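PDB 5CZ3: probable host range protein 2-3 from Myxoma virus, which probably helps the virus multiply in different cell types, as a member of the C7 family of poxvirus host-range proteins. Local coordinates for residues E18-K23 with T137-F142; N26-D31 with S132-T137; Y33-H38 with A101-D106; L53-E58 with T85-K90. One frame throughout, in Å; residues are numbered along the deposited sequence.

The four contacts belong to one beta-sandwich. Interactions 1 and 4 lie in the same antiparallel sheet, at its 138-140 edge and next to its 79-82 edge, with centres about 19 Å apart and nearest atoms about 8 Å apart. Interaction 3 belongs to the mixed sheet and touches both: Ile37 CD1 packs 4.0 Å from Ile22 CD1 of interaction 1, and Tyr33 OH stands 3.8 Å from Leu53 CD2 of interaction 4. Interaction 2 joins two connecting loops; it shares Thr137 with interaction 1, and its centre is about 12 Å from that of interaction 3, which it touches where Asp31 O lies 3.8 Å from Asp106 OD2.

Interaction 1 (E18-K23 with T137-F142); sequences ENVSIK and TYIDPF
Lys23 and Tyr138 meet at the edge of the antiparallel sheet of a beta-sandwich, where strand 20-23 pairs with the outermost strand 138-140. Their side chains run side by side on one sheet face. Lys23 CB sits over the Tyr138 ring, 4.0 Å from its centroid, in a CH-pi contact, and Lys23 CD reaches on to Tyr138 OH at 3.4 Å. A first torsion of 67° sets the Tyr138 ring between its own backbone N and carbonyl carbon, which turns the ring face to the lysine. The Lys23 chain bends at chi3 (74°), and its ammonium forms a salt bridge with Asp147 beyond the strand pair. Lys23 O accepts two bonds, from Tyr138 N and from Thr137 OG1 at 2.9 Å, which approach from opposite faces of the carbonyl plane. Further along, Ser21 and Asp140 form a hydrogen-bonded pair, and Ser21 N reaches Asp140 O in a nearly straight bond (169°). On the other sheet face, Val20 CG1 rests 3.7 Å from Ile139 CG2, and Phe118 of strand 117-121, in the opposing sheet, packs on Ile22 and Ile139. Beyond the last paired residues the backbone of Phe142 takes part: Ser21 OG donates to Phe142 O at 2.6 Å, in the carbonyl plane and on a lone pair.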
loop_
_atom_site.group_PDB
_atom_site.type_symbol
_atom_site.label_atom_id
_atom_site.label_comp_id
_atom_site.label_asym_id
_atom_site.label_seq_id
_atom_site.Cartn_x
_atom_site.Cartn_y
_atom_site.Cartn_z
ATOM N N GLU A 18 4.932 -12.713 -4.178
ATOM C CA GLU A 18 6.053 -12.120 -4.894
ATOM C C GLU A 18 7.230 -11.892 -3.953
ATOM O O GLU A 18 8.332 -11.561 -4.395
ATOM C CB GLU A 18 5.641 -10.801 -5.556
ATOM C CG GLU A 18 4.747 -10.964 -6.779
ATOM C CD GLU A 18 3.335 -11.379 -6.424
ATOM O OE1 GLU A 18 2.880 -11.046 -5.309
ATOM O OE2 GLU A 18 2.681 -12.044 -7.254
ATOM N N ASN A 19 6.981 -12.078 -2.658
ATOM C CA ASN A 19 7.985 -11.878 -1.613
ATOM C C ASN A 19 8.646 -10.505 -1.704
ATOM O O ASN A 19 9.871 -10.395 -1.717
ATOM C CB ASN A 19 9.048 -12.979 -1.674
ATOM C CG ASN A 19 9.804 -13.133 -0.365
ATOM O OD1 ASN A 19 9.210 -13.121 0.713
ATOM N ND2 ASN A 19 11.121 -13.278 -0.456
ATOM N N VAL A 20 7.825 -9.461 -1.773
ATOM C CA VAL A 20 8.323 -8.097 -1.903
ATOM C C VAL A 20 7.756 -7.195 -0.810
ATOM O O VAL A 20 6.553 -7.210 -0.544
ATOM C CB VAL A 20 7.973 -7.507 -3.288
ATOM C CG1 VAL A 20 8.264 -6.015 -3.330
ATOM C CG2 VAL A 20 8.734 -8.239 -4.385
ATOM N N SER A 21 8.628 -6.418 -0.174
ATOM C CA SER A 21 8.207 -5.483 0.861
ATOM C C SER A 21 8.288 -4.041 0.373
ATOM O O SER A 21 9.379 -3.493 0.210
ATOM C CB SER A 21 9.062 -5.646 2.121
ATOM O OG SER A 21 8.858 -6.910 2.728
ATOM N N ILE A 22 7.132 -3.431 0.136
ATOM C CA ILE A 22 7.074 -2.010 -0.171
ATOM C C ILE A 22 6.850 -1.251 1.130
ATOM O O ILE A 22 5.719 -1.134 1.602
ATOM C CB ILE A 22 5.958 -1.678 -1.175
ATOM C CG1 ILE A 22 6.044 -2.595 -2.395
ATOM C CG2 ILE A 22 6.047 -0.225 -1.602
ATOM C CD1 ILE A 22 4.893 -2.427 -3.363
ATOM N N LYS A 23 7.930 -0.740 1.710
ATOM C CA LYS A 23 7.878 -0.195 3.062
ATOM C C LYS A 23 7.818 1.328 3.096
ATOM O O LYS A 23 8.291 2.003 2.177
ATOM C CB LYS A 23 9.084 -0.685 3.866
ATOM C CG LYS A 23 9.264 -2.193 3.825
ATOM C CD LYS A 23 10.074 -2.690 5.006
ATOM C CE LYS A 23 9.249 -2.664 6.280
ATOM N NZ LYS A 23 9.996 -3.234 7.434
ATOM N N THR A 137 9.590 6.186 0.882
ATOM C CA THR A 137 9.366 4.770 0.630
ATOM C C THR A 137 10.582 4.077 0.020
ATOM O O THR A 137 11.373 4.689 -0.700
ATOM C CB THR A 137 8.154 4.558 -0.298
ATOM O OG1 THR A 137 7.862 3.159 -0.398
ATOM C CG2 THR A 137 8.425 5.127 -1.685
ATOM N N TYR A 138 10.728 2.795 0.334
ATOM C CA TYR A 138 11.783 1.972 -0.239
ATOM C C TYR A 138 11.275 0.545 -0.382
ATOM O O TYR A 138 10.338 0.143 0.306
ATOM C CB TYR A 138 13.049 2.018 0.622
ATOM C CG TYR A 138 12.908 1.372 1.985
ATOM C CD1 TYR A 138 12.428 2.093 3.072
ATOM C CD2 TYR A 138 13.270 0.046 2.188
ATOM C CE1 TYR A 138 12.302 1.508 4.320
ATOM C CE2 TYR A 138 13.147 -0.547 3.430
ATOM C CZ TYR A 138 12.664 0.188 4.493
ATOM O OH TYR A 138 12.541 -0.399 5.732
ATOM N N ILE A 139 11.891 -0.220 -1.275
ATOM C CA ILE A 139 11.440 -1.581 -1.530
ATOM C C ILE A 139 12.502 -2.618 -1.188
ATOM O O ILE A 139 13.605 -2.597 -1.731
ATOM C CB ILE A 139 11.026 -1.767 -3.000
ATOM C CG1 ILE A 139 9.904 -0.794 -3.365
ATOM C CG2 ILE A 139 10.583 -3.196 -3.247
ATOM C CD1 ILE A 139 9.488 -0.864 -4.818
ATOM N N ASP A 140 12.160 -3.523 -0.278
ATOM C CA ASP A 140 13.011 -4.664 0.024
ATOM C C ASP A 140 12.580 -5.857 -0.820
ATOM O O ASP A 140 11.406 -6.223 -0.825
ATOM C CB ASP A 140 12.951 -5.018 1.511
ATOM C CG ASP A 140 13.722 -4.039 2.377
ATOM O OD1 ASP A 140 14.714 -3.460 1.886
ATOM O OD2 ASP A 140 13.340 -3.853 3.551
ATOM N N PRO A 141 13.531 -6.472 -1.537
ATOM C CA PRO A 141 13.243 -7.631 -2.390
ATOM C C PRO A 141 13.008 -8.910 -1.585
ATOM O O PRO A 141 13.367 -10.000 -2.030
ATOM C CB PRO A 141 14.503 -7.750 -3.247
ATOM C CG PRO A 141 15.587 -7.202 -2.379
ATOM C CD PRO A 141 14.954 -6.088 -1.588
ATOM N N PHE A 142 12.404 -8.765 -0.411
ATOM C CA PHE A 142 12.150 -9.889 0.476
ATOM C C PHE A 142 11.048 -9.543 1.466
ATOM O O PHE A 142 10.592 -8.402 1.529
ATOM C CB PHE A 142 13.424 -10.278 1.227
ATOM C CG PHE A 142 14.112 -9.119 1.896
ATOM C CD1 PHE A 142 13.655 -8.627 3.110
ATOM C CD2 PHE A 142 15.218 -8.523 1.312
ATOM C CE1 PHE A 142 14.281 -7.560 3.721
ATOM C CE2 PHE A 142 15.852 -7.458 1.923
ATOM C CZ PHE A 142 15.384 -6.977 3.130
#

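Interaction 2 (N26-D31 with S132-T137)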
loop_
_atom_site.group_PDB
_atom_site.type_symbol
_atom_site.label_atom_id
_atom_site.label_comp_id
_atom_site.label_asym_id
_atom_site.label_seq_id
_atom_site.Cartn_x
_atom_site.Cartn_y
_atom_site.Cartn_z
ATOM N N ASN A 26 3.564 5.418 3.481
ATOM C CA ASN A 26 2.906 6.589 4.053
ATOM C C ASN A 26 3.554 7.923 3.689
ATOM O O ASN A 26 4.771 8.008 3.520
ATOM C CB ASN A 26 2.878 6.462 5.572
ATOM C CG ASN A 26 4.265 6.296 6.158
ATOM O OD1 ASN A 26 4.764 5.179 6.296
ATOM N ND2 ASN A 26 4.904 7.412 6.495
ATOM N N LEU A 27 2.732 8.961 3.576
ATOM C CA LEU A 27 3.240 10.321 3.445
ATOM C C LEU A 27 4.006 10.674 4.714
ATOM O O LEU A 27 3.580 10.308 5.809
ATOM C CB LEU A 27 2.099 11.314 3.220
ATOM C CG LEU A 27 1.124 11.047 2.073
ATOM C CD1 LEU A 27 0.013 12.087 2.076
ATOM C CD2 LEU A 27 1.848 11.037 0.735
ATOM N N PHE A 28 5.128 11.377 4.586
ATOM C CA PHE A 28 5.874 11.748 5.784
ATOM C C PHE A 28 5.198 12.922 6.489
ATOM O O PHE A 28 5.623 13.338 7.567
ATOM C CB PHE A 28 7.346 12.065 5.467
ATOM C CG PHE A 28 7.553 13.084 4.378
ATOM C CD1 PHE A 28 7.342 14.434 4.614
ATOM C CD2 PHE A 28 8.020 12.696 3.132
ATOM C CE1 PHE A 28 7.554 15.371 3.615
ATOM C CE2 PHE A 28 8.237 13.626 2.132
ATOM C CZ PHE A 28 8.005 14.966 2.375
ATOM N N ASP A 29 4.140 13.442 5.870
ATOM C CA ASP A 29 3.263 14.418 6.506
ATOM C C ASP A 29 1.944 14.537 5.751
ATOM O O ASP A 29 1.928 14.819 4.552
ATOM C CB ASP A 29 3.935 15.786 6.597
ATOM C CG ASP A 29 3.083 16.801 7.332
ATOM O OD1 ASP A 29 3.081 16.784 8.581
ATOM O OD2 ASP A 29 2.412 17.613 6.660
ATOM N N GLY A 30 0.840 14.322 6.460
ATOM C CA GLY A 30 -0.484 14.452 5.876
ATOM C C GLY A 30 -1.428 13.350 6.315
ATOM O O GLY A 30 -1.038 12.185 6.390
ATOM N N ASP A 31 -2.675 13.715 6.607
ATOM C CA ASP A 31 -3.679 12.731 6.999
ATOM C C ASP A 31 -4.250 12.036 5.770
ATOM O O ASP A 31 -5.416 12.220 5.418
ATOM C CB ASP A 31 -4.801 13.385 7.808
ATOM C CG ASP A 31 -5.811 12.373 8.324
ATOM O OD1 ASP A 31 -5.435 11.196 8.501
ATOM O OD2 ASP A 31 -6.979 12.752 8.547
ATOM N N SER A 132 8.440 8.625 -5.740
ATOM C CA SER A 132 8.403 8.480 -4.291
ATOM C C SER A 132 7.305 9.344 -3.686
ATOM O O SER A 132 6.874 9.111 -2.556
ATOM C CB SER A 132 9.757 8.842 -3.676
ATOM O OG SER A 132 10.736 7.868 -3.993
ATOM N N GLY A 133 6.852 10.336 -4.446
ATOM C CA GLY A 133 5.836 11.258 -3.974
ATOM C C GLY A 133 6.282 11.972 -2.714
ATOM O O GLY A 133 7.462 12.274 -2.549
ATOM N N ARG A 134 5.341 12.231 -1.814
ATOM C CA ARG A 134 5.663 12.867 -0.544
ATOM C C ARG A 134 5.963 11.802 0.509
ATOM O O ARG A 134 5.397 11.815 1.601
ATOM C CB ARG A 134 4.516 13.774 -0.093
ATOM C CG ARG A 134 4.910 14.816 0.942
ATOM C CD ARG A 134 3.979 16.015 0.909
ATOM N NE ARG A 134 2.671 15.722 1.485
ATOM C CZ ARG A 134 1.598 16.487 1.315
ATOM N NH1 ARG A 134 1.675 17.587 0.579
ATOM N NH2 ARG A 134 0.445 16.151 1.876
ATOM N N THR A 135 6.844 10.864 0.166
ATOM C CA THR A 135 7.205 9.779 1.074
ATOM C C THR A 135 8.706 9.509 1.090
ATOM O O THR A 135 9.468 10.083 0.312
ATOM C CB THR A 135 6.503 8.450 0.704
ATOM O OG1 THR A 135 7.238 7.795 -0.337
ATOM C CG2 THR A 135 5.069 8.682 0.247
ATOM N N TYR A 136 9.115 8.621 1.990
ATOM C CA TYR A 136 10.479 8.114 2.035
ATOM C C TYR A 136 10.454 6.609 1.798
ATOM O O TYR A 136 11.192 5.855 2.430
ATOM C CB TYR A 136 11.137 8.432 3.377
ATOM C CG TYR A 136 11.230 9.908 3.681
ATOM C CD1 TYR A 136 11.704 10.803 2.733
ATOM C CD2 TYR A 136 10.841 10.406 4.917
ATOM C CE1 TYR A 136 11.792 12.155 3.007
ATOM C CE2 TYR A 136 10.924 11.756 5.200
ATOM C CZ TYR A 136 11.401 12.626 4.242
ATOM O OH TYR A 136 11.485 13.971 4.518
ATOM N N THR A 137 9.590 6.186 0.882
ATOM C CA THR A 137 9.366 4.770 0.630
ATOM C C THR A 137 10.582 4.077 0.020
ATOM O O THR A 137 11.373 4.689 -0.700
ATOM C CB THR A 137 8.154 4.558 -0.298
ATOM O OG1 THR A 137 7.862 3.159 -0.398
ATOM C CG2 THR A 137 8.425 5.127 -1.685
HETATM O O HOH W 1 7.347 7.469 3.958
#
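Arg134 O receives the backbone N-H of Phe28 at 3.0 Å and also lies 3.2 Å from Leu27 CA in a CA-H...O contact. The Phe28 ring is clamped between two side chains. Tyr136 lies over one face in an offset stack, with centroids 4.5 Å apart and planes only 14° from parallel. Over the opposite face comes Arg134 CG, a CH-pi contact 3.9 Å from the Phe28 centroid. The phenylalanine reaches this slot with CG between its backbone N and carbonyl carbon (chi1 53°). Past CG the arginine chain bends at chi3 (74°), bringing NE and NH2 to Asp29 O, each at 3.3 Å and each a weak bond. The carboxylate of Asp29 is engaged elsewhere, by His2 and the backbone of Glu5 and Gly6. Near Asn26 a water bridges the loops, donating to Asn26 O at 2.7 Å and accepting from Tyr136 N. Thr135 shapes the second loop: its OG1 donates to Ser132 O at 2.6 Å and, in an ST turn, accepts from Thr137 N. The contact thus ties the loop between strands 20-23 and 34-40 to the one between strands 126-131 and 138-140; both connections pass from one sheet of the sandwich to the other.

Interaction 3 (Y33-H38 with A101-D106)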
loop_
_atom_site.group_PDB
_atom_site.type_symbol
_atom_site.label_atom_id
_atom_site.label_comp_id
_atom_site.label_asym_id
_atom_site.label_seq_id
_atom_site.Cartn_x
_atom_site.Cartn_y
_atom_site.Cartn_z
ATOM N N TYR A 33 -3.250 8.356 2.984
ATOM C CA TYR A 33 -2.396 7.257 2.600
ATOM C C TYR A 33 -2.880 6.565 1.346
ATOM O O TYR A 33 -4.030 6.595 1.027
ATOM C CB TYR A 33 -2.214 6.266 3.735
ATOM C CG TYR A 33 -3.322 6.212 4.735
ATOM C CD1 TYR A 33 -4.510 5.586 4.441
ATOM C CD2 TYR A 33 -3.169 6.759 5.987
ATOM C CE1 TYR A 33 -5.511 5.522 5.357
ATOM C CE2 TYR A 33 -4.165 6.696 6.905
ATOM C CZ TYR A 33 -5.330 6.080 6.581
ATOM O OH TYR A 33 -6.327 6.015 7.488
ATOM N N GLY A 34 -1.977 5.937 0.632
ATOM C CA GLY A 34 -2.306 5.265 -0.610
ATOM C C GLY A 34 -1.095 5.176 -1.514
ATOM O O GLY A 34 -0.044 5.750 -1.216
ATOM N N CYS A 35 -1.242 4.453 -2.621
ATOM C CA CYS A 35 -0.161 4.303 -3.586
ATOM C C CYS A 35 -0.666 3.738 -4.904
ATOM O O CYS A 35 -1.810 3.290 -5.009
ATOM C CB CYS A 35 0.938 3.397 -3.031
ATOM S SG CYS A 35 0.407 1.707 -2.702
ATOM N N ASN A 36 0.204 3.763 -5.908
ATOM C CA ASN A 36 -0.098 3.190 -7.210
ATOM C C ASN A 36 0.888 2.081 -7.538
ATOM O O ASN A 36 2.101 2.277 -7.466
ATOM C CB ASN A 36 -0.067 4.269 -8.289
ATOM C CG ASN A 36 -0.925 5.462 -7.937
ATOM O OD1 ASN A 36 -2.111 5.319 -7.637
ATOM N ND2 ASN A 36 -0.330 6.650 -7.963
ATOM N N ILE A 37 0.368 0.912 -7.889
ATOM C CA ILE A 37 1.225 -0.231 -8.169
ATOM C C ILE A 37 0.932 -0.822 -9.541
ATOM O O ILE A 37 -0.094 -1.472 -9.744
ATOM C CB ILE A 37 1.065 -1.331 -7.102
ATOM C CG1 ILE A 37 1.300 -0.758 -5.703
ATOM C CG2 ILE A 37 2.025 -2.477 -7.375
ATOM C CD1 ILE A 37 1.182 -1.779 -4.594
ATOM N N HIS A 38 1.839 -0.582 -10.483
ATOM C CA HIS A 38 1.745 -1.183 -11.806
ATOM C C HIS A 38 2.193 -2.637 -11.749
ATOM O O HIS A 38 3.382 -2.926 -11.614
ATOM C CB HIS A 38 2.587 -0.407 -12.820
ATOM C CG HIS A 38 2.056 0.957 -13.132
ATOM N ND1 HIS A 38 1.204 1.200 -14.188
ATOM C CD2 HIS A 38 2.251 2.150 -12.525
ATOM C CE1 HIS A 38 0.900 2.484 -14.220
ATOM N NE2 HIS A 38 1.522 3.083 -13.220
ATOM N N ALA A 101 -2.983 -1.131 -9.798
ATOM C CA ALA A 101 -3.673 -1.142 -8.518
ATOM C C ALA A 101 -3.496 0.191 -7.800
ATOM O O ALA A 101 -2.373 0.611 -7.516
ATOM C CB ALA A 101 -3.169 -2.285 -7.653
ATOM N N ARG A 102 -4.611 0.856 -7.517
ATOM C CA ARG A 102 -4.576 2.137 -6.827
ATOM C C ARG A 102 -5.178 2.050 -5.432
ATOM O O ARG A 102 -6.376 1.821 -5.283
ATOM C CB ARG A 102 -5.323 3.203 -7.632
ATOM C CG ARG A 102 -4.673 3.574 -8.950
ATOM C CD ARG A 102 -5.262 4.872 -9.475
ATOM N NE ARG A 102 -4.343 5.577 -10.363
ATOM C CZ ARG A 102 -4.409 5.533 -11.687
ATOM N NH1 ARG A 102 -5.355 4.819 -12.279
ATOM N NH2 ARG A 102 -3.532 6.204 -12.420
ATOM N N PHE A 103 -4.347 2.237 -4.413
ATOM C CA PHE A 103 -4.842 2.360 -3.048
ATOM C C PHE A 103 -4.992 3.837 -2.708
ATOM O O PHE A 103 -4.190 4.659 -3.147
ATOM C CB PHE A 103 -3.906 1.666 -2.058
ATOM C CG PHE A 103 -3.885 0.172 -2.195
ATOM C CD1 PHE A 103 -4.841 -0.606 -1.562
ATOM C CD2 PHE A 103 -2.915 -0.456 -2.957
ATOM C CE1 PHE A 103 -4.830 -1.982 -1.686
ATOM C CE2 PHE A 103 -2.897 -1.833 -3.086
ATOM C CZ PHE A 103 -3.856 -2.596 -2.449
ATOM N N TYR A 104 -6.022 4.174 -1.937
ATOM C CA TYR A 104 -6.295 5.572 -1.622
ATOM C C TYR A 104 -7.209 5.743 -0.415
ATOM O O TYR A 104 -8.080 4.913 -0.152
ATOM C CB TYR A 104 -6.914 6.278 -2.833
ATOM C CG TYR A 104 -8.225 5.684 -3.304
ATOM C CD1 TYR A 104 -8.248 4.576 -4.142
ATOM C CD2 TYR A 104 -9.440 6.239 -2.921
ATOM C CE1 TYR A 104 -9.443 4.031 -4.578
ATOM C CE2 TYR A 104 -10.640 5.700 -3.352
ATOM C CZ TYR A 104 -10.635 4.598 -4.180
ATOM O OH TYR A 104 -11.825 4.059 -4.613
ATOM N N SER A 105 -6.998 6.833 0.314
ATOM C CA SER A 105 -7.861 7.200 1.429
ATOM C C SER A 105 -8.710 8.408 1.056
ATOM O O SER A 105 -9.735 8.675 1.681
ATOM C CB SER A 105 -7.034 7.504 2.678
ATOM O OG SER A 105 -6.166 8.606 2.464
ATOM N N ASP A 106 -8.273 9.133 0.030
ATOM C CA ASP A 106 -8.948 10.356 -0.387
ATOM C C ASP A 106 -9.077 10.449 -1.905
ATOM O O ASP A 106 -8.395 9.737 -2.644
ATOM C CB ASP A 106 -8.204 11.580 0.150
ATOM C CG ASP A 106 -8.071 11.565 1.660
ATOM O OD1 ASP A 106 -8.988 12.066 2.343
ATOM O OD2 ASP A 106 -7.051 11.050 2.166
#
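Two central strands of the mixed sheet, 34-40 and 99-104, pair here in antiparallel fashion within the beta-sandwich. Cys35 with Phe103 and Ile37 with Ala101 are the hydrogen-bonded pairs. In the latter, Ile37 N donates to Ala101 O at 2.8 Å and Ala101 N to Ile37 O at 2.9 Å. In the former, Phe103 N donates to Cys35 O, and the return bond from Cys35 N to Phe103 O is more bent (136°). The side chains of these four residues share the sheet face turned to the sandwich interior, where Leu51 and Phe49 of strand 45-54 pack against Phe103 and Ile37. Phe103 meets two side chains of the other strand: Ile37 CD1 lies near its ring plane, at the edge, 4.3 Å from CE2, while Cys35 SG approaches obliquely to 4.0 Å from CD2. Phe103 CG points anti to the carbonyl carbon (chi1 -68°), which carries the ring into the interior, where both Ile37 CD1 and Cys35 SG meet the side of it nearer strand 34-40. At Gly34 the strands come especially near, its CA only 4.1 Å from that of Tyr104. Beyond them a side chain takes over the pairing: Ser105 CB packs on Tyr33 CD1, and Ser105 OG accepts a nearly straight bond (168°) from Tyr33 N at 3.0 Å and donates to Asp106 OD2 at 2.6 Å.

Interaction 4 (L53-E58 with T85-K90)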
loop_
_atom_site.group_PDB
_atom_site.type_symbol
_atom_site.label_atom_id
_atom_site.label_comp_id
_atom_site.label_asym_id
_atom_site.label_seq_id
_atom_site.Cartn_x
_atom_site.Cartn_y
_atom_site.Cartn_z
ATOM N N LEU A 53 -1.221 -0.904 8.535
ATOM C CA LEU A 53 -1.416 0.520 8.777
ATOM C C LEU A 53 -1.304 0.861 10.257
ATOM O O LEU A 53 -1.908 0.201 11.103
ATOM C CB LEU A 53 -2.779 0.964 8.241
ATOM C CG LEU A 53 -3.181 2.420 8.490
ATOM C CD1 LEU A 53 -2.266 3.369 7.731
ATOM C CD2 LEU A 53 -4.637 2.652 8.108
ATOM N N GLU A 54 -0.527 1.894 10.561
ATOM C CA GLU A 54 -0.391 2.374 11.931
ATOM C C GLU A 54 -0.754 3.851 12.007
ATOM O O GLU A 54 0.120 4.714 11.914
ATOM C CB GLU A 54 1.029 2.147 12.445
ATOM C CG GLU A 54 1.445 0.690 12.462
ATOM C CD GLU A 54 2.930 0.512 12.697
ATOM O OE1 GLU A 54 3.512 1.312 13.459
ATOM O OE2 GLU A 54 3.515 -0.426 12.115
ATOM N N PRO A 55 -2.053 4.143 12.168
ATOM C CA PRO A 55 -2.575 5.513 12.215
ATOM C C PRO A 55 -1.958 6.343 13.332
ATOM O O PRO A 55 -1.663 5.816 14.404
ATOM C CB PRO A 55 -4.074 5.309 12.463
ATOM C CG PRO A 55 -4.358 3.939 11.965
ATOM C CD PRO A 55 -3.129 3.143 12.276
ATOM N N ASP A 56 -1.764 7.631 13.073
ATOM C CA ASP A 56 -1.285 8.555 14.090
ATOM C C ASP A 56 -2.458 8.965 14.974
ATOM O O ASP A 56 -2.996 10.064 14.839
ATOM C CB ASP A 56 -0.630 9.776 13.440
ATOM C CG ASP A 56 0.111 10.644 14.436
ATOM O OD1 ASP A 56 0.239 10.238 15.611
ATOM O OD2 ASP A 56 0.576 11.734 14.039
ATOM N N TRP A 57 -2.844 8.067 15.877
ATOM C CA TRP A 57 -4.060 8.217 16.672
ATOM C C TRP A 57 -4.111 9.511 17.482
ATOM O O TRP A 57 -5.180 10.098 17.654
ATOM C CB TRP A 57 -4.223 7.023 17.618
ATOM C CG TRP A 57 -4.402 5.703 16.917
ATOM C CD1 TRP A 57 -3.507 4.673 16.870
ATOM C CD2 TRP A 57 -5.546 5.275 16.166
ATOM N NE1 TRP A 57 -4.023 3.631 16.139
ATOM C CE2 TRP A 57 -5.272 3.975 15.695
ATOM C CE3 TRP A 57 -6.773 5.864 15.847
ATOM C CZ2 TRP A 57 -6.181 3.256 14.922
ATOM C CZ3 TRP A 57 -7.674 5.148 15.078
ATOM C CH2 TRP A 57 -7.372 3.858 14.624
ATOM N N GLU A 58 -2.958 9.957 17.973
ATOM C CA GLU A 58 -2.906 11.144 18.822
ATOM C C GLU A 58 -3.280 12.420 18.073
ATOM O O GLU A 58 -3.632 13.426 18.688
ATOM C CB GLU A 58 -1.512 11.305 19.433
ATOM C CG GLU A 58 -1.088 10.174 20.350
ATOM C CD GLU A 58 0.059 10.570 21.257
ATOM N N THR A 85 -2.113 -1.077 18.051
ATOM C CA THR A 85 -1.654 0.109 17.340
ATOM C C THR A 85 -1.819 -0.011 15.828
ATOM O O THR A 85 -1.888 0.995 15.123
ATOM C CB THR A 85 -0.173 0.395 17.650
ATOM O OG1 THR A 85 0.582 -0.818 17.531
ATOM C CG2 THR A 85 -0.024 0.935 19.061
ATOM N N SER A 86 -1.887 -1.245 15.338
ATOM C CA SER A 86 -1.893 -1.499 13.902
ATOM C C SER A 86 -3.240 -1.972 13.372
ATOM O O SER A 86 -3.953 -2.730 14.029
ATOM C CB SER A 86 -0.823 -2.534 13.548
ATOM O OG SER A 86 0.470 -2.063 13.882
ATOM N N LEU A 87 -3.575 -1.507 12.173
ATOM C CA LEU A 87 -4.709 -2.023 11.419
ATOM C C LEU A 87 -4.168 -2.871 10.274
ATOM O O LEU A 87 -3.307 -2.422 9.517
ATOM C CB LEU A 87 -5.583 -0.885 10.885
ATOM C CG LEU A 87 -6.152 0.109 11.903
ATOM C CD1 LEU A 87 -6.798 1.290 11.196
ATOM C CD2 LEU A 87 -7.150 -0.580 12.820
ATOM N N ILE A 88 -4.666 -4.095 10.147
ATOM C CA ILE A 88 -4.122 -5.029 9.169
ATOM C C ILE A 88 -5.128 -5.376 8.077
ATOM O O ILE A 88 -6.101 -6.090 8.317
ATOM C CB ILE A 88 -3.643 -6.323 9.851
ATOM C CG1 ILE A 88 -2.576 -5.997 10.898
ATOM C CG2 ILE A 88 -3.098 -7.297 8.821
ATOM C CD1 ILE A 88 -2.226 -7.155 11.799
ATOM N N TYR A 89 -4.884 -4.860 6.877
ATOM C CA TYR A 89 -5.729 -5.149 5.724
ATOM C C TYR A 89 -5.146 -6.282 4.884
ATOM O O TYR A 89 -3.927 -6.444 4.802
ATOM C CB TYR A 89 -5.902 -3.904 4.850
ATOM C CG TYR A 89 -6.643 -2.754 5.499
ATOM C CD1 TYR A 89 -5.976 -1.832 6.296
ATOM C CD2 TYR A 89 -8.004 -2.576 5.292
ATOM C CE1 TYR A 89 -6.648 -0.773 6.879
ATOM C CE2 TYR A 89 -8.685 -1.521 5.870
ATOM C CZ TYR A 89 -8.001 -0.624 6.663
ATOM O OH TYR A 89 -8.678 0.426 7.239
ATOM N N LYS A 90 -6.021 -7.059 4.258
ATOM C CA LYS A 90 -5.593 -8.099 3.332
ATOM C C LYS A 90 -6.536 -8.162 2.141
ATOM O O LYS A 90 -7.744 -8.334 2.304
ATOM C CB LYS A 90 -5.529 -9.462 4.026
ATOM C CG LYS A 90 -5.125 -10.604 3.098
ATOM C CD LYS A 90 -4.962 -11.916 3.852
ATOM C CE LYS A 90 -4.571 -13.050 2.911
ATOM N NZ LYS A 90 -4.337 -14.330 3.639
HETATM O O HOH W 2 3.270 -3.301 13.377
#
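Leu53 and Leu87 satisfy each other's backbone polar atoms: Leu53 N donates to Leu87 O at 2.8 Å, and Leu87 N to Leu53 O at 2.6 Å, both bonds nearly linear. Leu53 O is also approached by Ser86 CA in a CA-H...O contact of 3.3 Å. Next along, Glu54 and Ser86 lean together without a direct bond between their polar ends; Glu54 CG passes 3.2 Å from Ser86 OG. A water joins the two groups, donating to Glu54 OE2 at 3.1 Å and pairing with Ser86 OG. The same OE2 forms a salt bridge with Arg150, so OE2 has both a water and a guanidinium as partners. The antiparallel pair marks the end of strand 45-54 against the start of strand 87-95, neighbours in one sheet of the beta-sandwich, and beyond Glu54 and Ser86 the backbones diverge. Apolar side chains meet beside the pair. Leu87 CD1 touches Pro55 CG at 3.7 Å and Leu53 CD2 at 4.0 Å, with the indole of Trp57 close by. The two leucines lie side by side and point the same way, although Leu53 has CG anti to N (chi1 176°) and Leu87 has it anti to the carbonyl carbon (-57°). Pro55 CB sits over the centre of the Trp57 ring, and Thr85 O lies at the indole edge, 3.5 Å from Trp57 NE1.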